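Local coordinates for putative OMPA family lipoprotein (Burkholderia pseudomallei, PDB 4B5C) that probably works in the Tol-Pal system, helping to maintain outer-membrane integrity and to draw the outer membrane inward during cell division, at residues Asn71-Glu79 and Lys113-Glu123. Sequence-based numbering, arbitrary orientation.
Sequences NTDERGTSE and KEKPVALGHDE. With ACT (acetate ion), chain D.
Lys113 meets the backbone carbonyls of Glu74 and Gly76 in the turn between strand 66-71 and helix 78-98. The backbone places Lys113 CB 3.5 Å from Thr72 OG1; with CG between backbone N and carbonyl carbon, the extended chain then runs CD past Glu74 O. Lys113 NZ donates to Gly76 O at 2.7 Å, nearly in line with the C=O (168°), and to Glu74 O at 3.1 Å, at a more bent 146°.

Further along, Glu74 and His121 cross at about a right angle, yet carboxylate and imidazole lie 6° from coplanar, with Glu74 CD and OE2 at the ring's edge. His121 ND1 donates to Glu74 OE2; the modelled separation is too short to read literally. Trp126 of helix 123-127 also binds Glu74 OE2.

Arg75 bends at chi3, bringing Arg75 NH2 2.9 Å from Asp73 OD2, which lies near the guanidinium plane but receives the bond from above its own carboxylate plane. Asp73 OD1 takes Arg75 N at 3.0 Å, closing an Asx turn. Glu123 approaches the guanidinium obliquely, with Arg75 NH2 to Glu123 OE2 a longer 3.6 Å salt bridge.

Acetate, probably from the crystallisation liquor, accepts from the backbone N of Asp73 and Asp39 and from Arg88 NH2. As in peptidoglycan-binding OmpA-like relatives, it probably mimics a diaminopimelate carboxylate, leaving Asp73, paired with Arg75 and Arg130, suited to the ammonium, and Arg75 and Glu123 as second shell.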
loop_
_atom_site.group_PDB
_atom_site.type_symbol
_atom_site.label_atom_id
_atom_site.label_comp_id
_atom_site.label_asym_id
_atom_site.label_seq_id
_atom_site.Cartn_x
_atom_site.Cartn_y
_atom_site.Cartn_z
ATOM N N ASN A 71 -2.864 -6.144 -1.424
ATOM C CA ASN A 71 -2.655 -7.571 -1.638
ATOM C C ASN A 71 -2.997 -8.379 -0.393
ATOM O O ASN A 71 -3.085 -7.826 0.702
ATOM C CB ASN A 71 -1.208 -7.844 -2.060
ATOM C CG ASN A 71 -0.828 -7.118 -3.335
ATOM O OD1 ASN A 71 -0.890 -7.685 -4.425
ATOM N ND2 ASN A 71 -0.437 -5.854 -3.205
ATOM N N THR A 72 -3.183 -9.687 -0.563
ATOM C CA THR A 72 -3.508 -10.569 0.555
ATOM C C THR A 72 -2.781 -11.907 0.425
ATOM O O THR A 72 -2.223 -12.216 -0.632
ATOM C CB THR A 72 -5.018 -10.840 0.634
ATOM O OG1 THR A 72 -5.405 -11.732 -0.418
ATOM C CG2 THR A 72 -5.807 -9.543 0.506
ATOM N N ASP A 73 -2.782 -12.703 1.492
ATOM C CA ASP A 73 -2.230 -14.054 1.412
ATOM C C ASP A 73 -3.293 -15.025 0.905
ATOM O O ASP A 73 -4.471 -14.675 0.812
ATOM C CB ASP A 73 -1.623 -14.509 2.747
ATOM C CG ASP A 73 -2.658 -14.675 3.847
ATOM O OD1 ASP A 73 -3.705 -15.314 3.604
ATOM O OD2 ASP A 73 -2.408 -14.185 4.969
ATOM N N GLU A 74 -2.871 -16.240 0.579
ATOM C CA GLU A 74 -3.716 -17.198 -0.134
ATOM C C GLU A 74 -4.961 -17.657 0.624
ATOM O O GLU A 74 -5.900 -18.179 0.021
ATOM C CB GLU A 74 -2.889 -18.415 -0.550
ATOM C CG GLU A 74 -2.199 -19.119 0.609
ATOM C CD GLU A 74 -1.187 -20.147 0.137
ATOM O OE1 GLU A 74 -1.237 -20.529 -1.052
ATOM O OE2 GLU A 74 -0.335 -20.563 0.951
ATOM N N ARG A 75 -4.972 -17.469 1.938
ATOM C CA ARG A 75 -6.084 -17.953 2.755
ATOM C C ARG A 75 -7.393 -17.211 2.480
ATOM O O ARG A 75 -7.442 -15.980 2.499
ATOM C CB ARG A 75 -5.723 -17.900 4.240
ATOM C CG ARG A 75 -4.669 -18.922 4.640
ATOM C CD ARG A 75 -4.176 -18.692 6.057
ATOM N NE ARG A 75 -3.410 -17.455 6.172
ATOM C CZ ARG A 75 -2.770 -17.077 7.273
ATOM N NH1 ARG A 75 -2.802 -17.844 8.355
ATOM N NH2 ARG A 75 -2.097 -15.936 7.294
ATOM N N GLY A 76 -8.452 -17.976 2.224
ATOM C CA GLY A 76 -9.757 -17.417 1.913
ATOM C C GLY A 76 -10.046 -17.433 0.424
ATOM O O GLY A 76 -9.146 -17.665 -0.387
ATOM N N THR A 77 -11.301 -17.184 0.060
ATOM C CA THR A 77 -11.706 -17.192 -1.341
ATOM C C THR A 77 -11.107 -16.007 -2.087
ATOM O O THR A 77 -10.616 -15.061 -1.472
ATOM C CB THR A 77 -13.244 -17.156 -1.486
ATOM O OG1 THR A 77 -13.752 -15.923 -0.961
ATOM C CG2 THR A 77 -13.881 -18.320 -0.740
ATOM N N SER A 78 -11.144 -16.064 -3.415
ATOM C CA SER A 78 -10.675 -14.949 -4.233
ATOM C C SER A 78 -11.553 -13.720 -4.025
ATOM O O SER A 78 -11.055 -12.621 -3.783
ATOM C CB SER A 78 -10.649 -15.337 -5.711
ATOM O OG SER A 78 -9.694 -16.362 -5.947
ATOM N N GLU A 79 -12.863 -13.919 -4.121
ATOM C CA GLU A 79 -13.825 -12.847 -3.901
ATOM C C GLU A 79 -13.547 -12.139 -2.584
ATOM O O GLU A 79 -13.480 -10.912 -2.531
ATOM C CB GLU A 79 -15.246 -13.405 -3.894
ATOM C CG GLU A 79 -16.238 -12.543 -3.137
ATOM C CD GLU A 79 -17.240 -13.369 -2.348
ATOM O OE1 GLU A 79 -17.759 -14.362 -2.900
ATOM O OE2 GLU A 79 -17.502 -13.028 -1.174
ATOM N N LYS A 113 -5.426 -11.930 -3.907
ATOM C CA LYS A 113 -4.370 -12.920 -3.752
ATOM C C LYS A 113 -3.906 -13.430 -5.113
ATOM O O LYS A 113 -3.410 -14.551 -5.232
ATOM C CB LYS A 113 -4.853 -14.086 -2.892
ATOM C CG LYS A 113 -5.964 -14.901 -3.524
ATOM C CD LYS A 113 -6.281 -16.127 -2.693
ATOM C CE LYS A 113 -7.320 -16.995 -3.373
ATOM N NZ LYS A 113 -7.586 -18.223 -2.581
ATOM N N GLU A 114 -4.072 -12.592 -6.133
ATOM C CA GLU A 114 -3.726 -12.949 -7.504
ATOM C C GLU A 114 -2.221 -12.888 -7.741
ATOM O O GLU A 114 -1.669 -13.704 -8.475
ATOM C CB GLU A 114 -4.431 -12.013 -8.494
ATOM C CG GLU A 114 -5.943 -11.928 -8.321
ATOM C CD GLU A 114 -6.574 -10.834 -9.171
ATOM O OE1 GLU A 114 -5.838 -10.170 -9.932
ATOM O OE2 GLU A 114 -7.805 -10.635 -9.078
ATOM N N LYS A 115 -1.565 -11.912 -7.121
ATOM C CA LYS A 115 -0.145 -11.676 -7.359
ATOM C C LYS A 115 0.681 -11.797 -6.081
ATOM O O LYS A 115 1.111 -10.786 -5.519
ATOM C CB LYS A 115 0.073 -10.294 -7.984
ATOM C CG LYS A 115 -0.596 -10.100 -9.336
ATOM C CD LYS A 115 -0.301 -8.713 -9.897
ATOM C CE LYS A 115 -0.923 -8.517 -11.274
ATOM N NZ LYS A 115 -0.626 -7.163 -11.830
ATOM N N PRO A 116 0.907 -13.036 -5.619
ATOM C CA PRO A 116 1.730 -13.269 -4.429
ATOM C C PRO A 116 3.193 -12.940 -4.704
ATOM O O PRO A 116 3.694 -13.236 -5.787
ATOM C CB PRO A 116 1.562 -14.770 -4.178
ATOM C CG PRO A 116 1.226 -15.340 -5.512
ATOM C CD PRO A 116 0.396 -14.292 -6.194
ATOM N N VAL A 117 3.864 -12.325 -3.738
ATOM C CA VAL A 117 5.275 -11.998 -3.889
ATOM C C VAL A 117 6.129 -13.090 -3.244
ATOM O O VAL A 117 7.296 -13.264 -3.583
ATOM C CB VAL A 117 5.608 -10.625 -3.265
ATOM C CG1 VAL A 117 5.467 -10.680 -1.753
ATOM C CG2 VAL A 117 7.006 -10.188 -3.655
ATOM N N ALA A 118 5.528 -13.821 -2.310
ATOM C CA ALA A 118 6.179 -14.956 -1.667
ATOM C C ALA A 118 5.323 -16.201 -1.874
ATOM O O ALA A 118 4.142 -16.210 -1.527
ATOM C CB ALA A 118 6.393 -14.688 -0.189
ATOM N N LEU A 119 5.923 -17.251 -2.429
ATOM C CA LEU A 119 5.169 -18.435 -2.835
ATOM C C LEU A 119 5.040 -19.501 -1.748
ATOM O O LEU A 119 4.310 -20.478 -1.919
ATOM C CB LEU A 119 5.781 -19.048 -4.097
ATOM C CG LEU A 119 5.745 -18.158 -5.339
ATOM C CD1 LEU A 119 6.474 -18.815 -6.504
ATOM C CD2 LEU A 119 4.307 -17.828 -5.711
ATOM N N GLY A 120 5.740 -19.315 -0.634
ATOM C CA GLY A 120 5.694 -20.282 0.450
ATOM C C GLY A 120 4.319 -20.424 1.077
ATOM O O GLY A 120 3.494 -19.519 0.994
ATOM N N HIS A 121 4.070 -21.570 1.704
ATOM C CA HIS A 121 2.812 -21.801 2.406
ATOM C C HIS A 121 3.029 -21.799 3.912
ATOM O O HIS A 121 2.631 -22.731 4.608
ATOM C CB HIS A 121 2.178 -23.121 1.967
ATOM C CG HIS A 121 1.867 -23.184 0.504
ATOM N ND1 HIS A 121 0.879 -22.422 -0.077
ATOM C CD2 HIS A 121 2.417 -23.918 -0.492
ATOM C CE1 HIS A 121 0.832 -22.685 -1.376
ATOM N NE2 HIS A 121 1.754 -23.588 -1.650
ATOM N N ASP A 122 3.662 -20.742 4.406
ATOM C CA ASP A 122 3.953 -20.613 5.825
ATOM C C ASP A 122 3.725 -19.182 6.304
ATOM O O ASP A 122 3.533 -18.271 5.499
ATOM C CB ASP A 122 5.390 -21.054 6.114
ATOM C CG ASP A 122 6.402 -20.367 5.219
ATOM O OD1 ASP A 122 6.221 -19.168 4.925
ATOM O OD2 ASP A 122 7.379 -21.026 4.804
ATOM N N GLU A 123 3.746 -18.991 7.618
ATOM C CA GLU A 123 3.453 -17.693 8.209
ATOM C C GLU A 123 4.381 -16.610 7.667
ATOM O O GLU A 123 3.962 -15.474 7.440
ATOM C CB GLU A 123 3.555 -17.769 9.734
ATOM C CG GLU A 123 2.658 -16.786 10.462
ATOM C CD GLU A 123 1.184 -17.064 10.234
ATOM O OE1 GLU A 123 0.725 -18.180 10.561
ATOM O OE2 GLU A 123 0.486 -16.165 9.719
HETATM C C ACT D . -5.063 -11.983 4.499
HETATM O O ACT D . -4.911 -11.439 5.614
HETATM O OXT ACT D . -4.341 -11.553 3.572
HETATM C CH3 ACT D . -6.054 -13.089 4.285
HETATM O O HOH W 1 -1.892 -10.452 -4.810
HETATM O O HOH W 2 -0.469 -11.446 -2.901
HETATM O O HOH W 3 -1.822 -15.441 10.003
#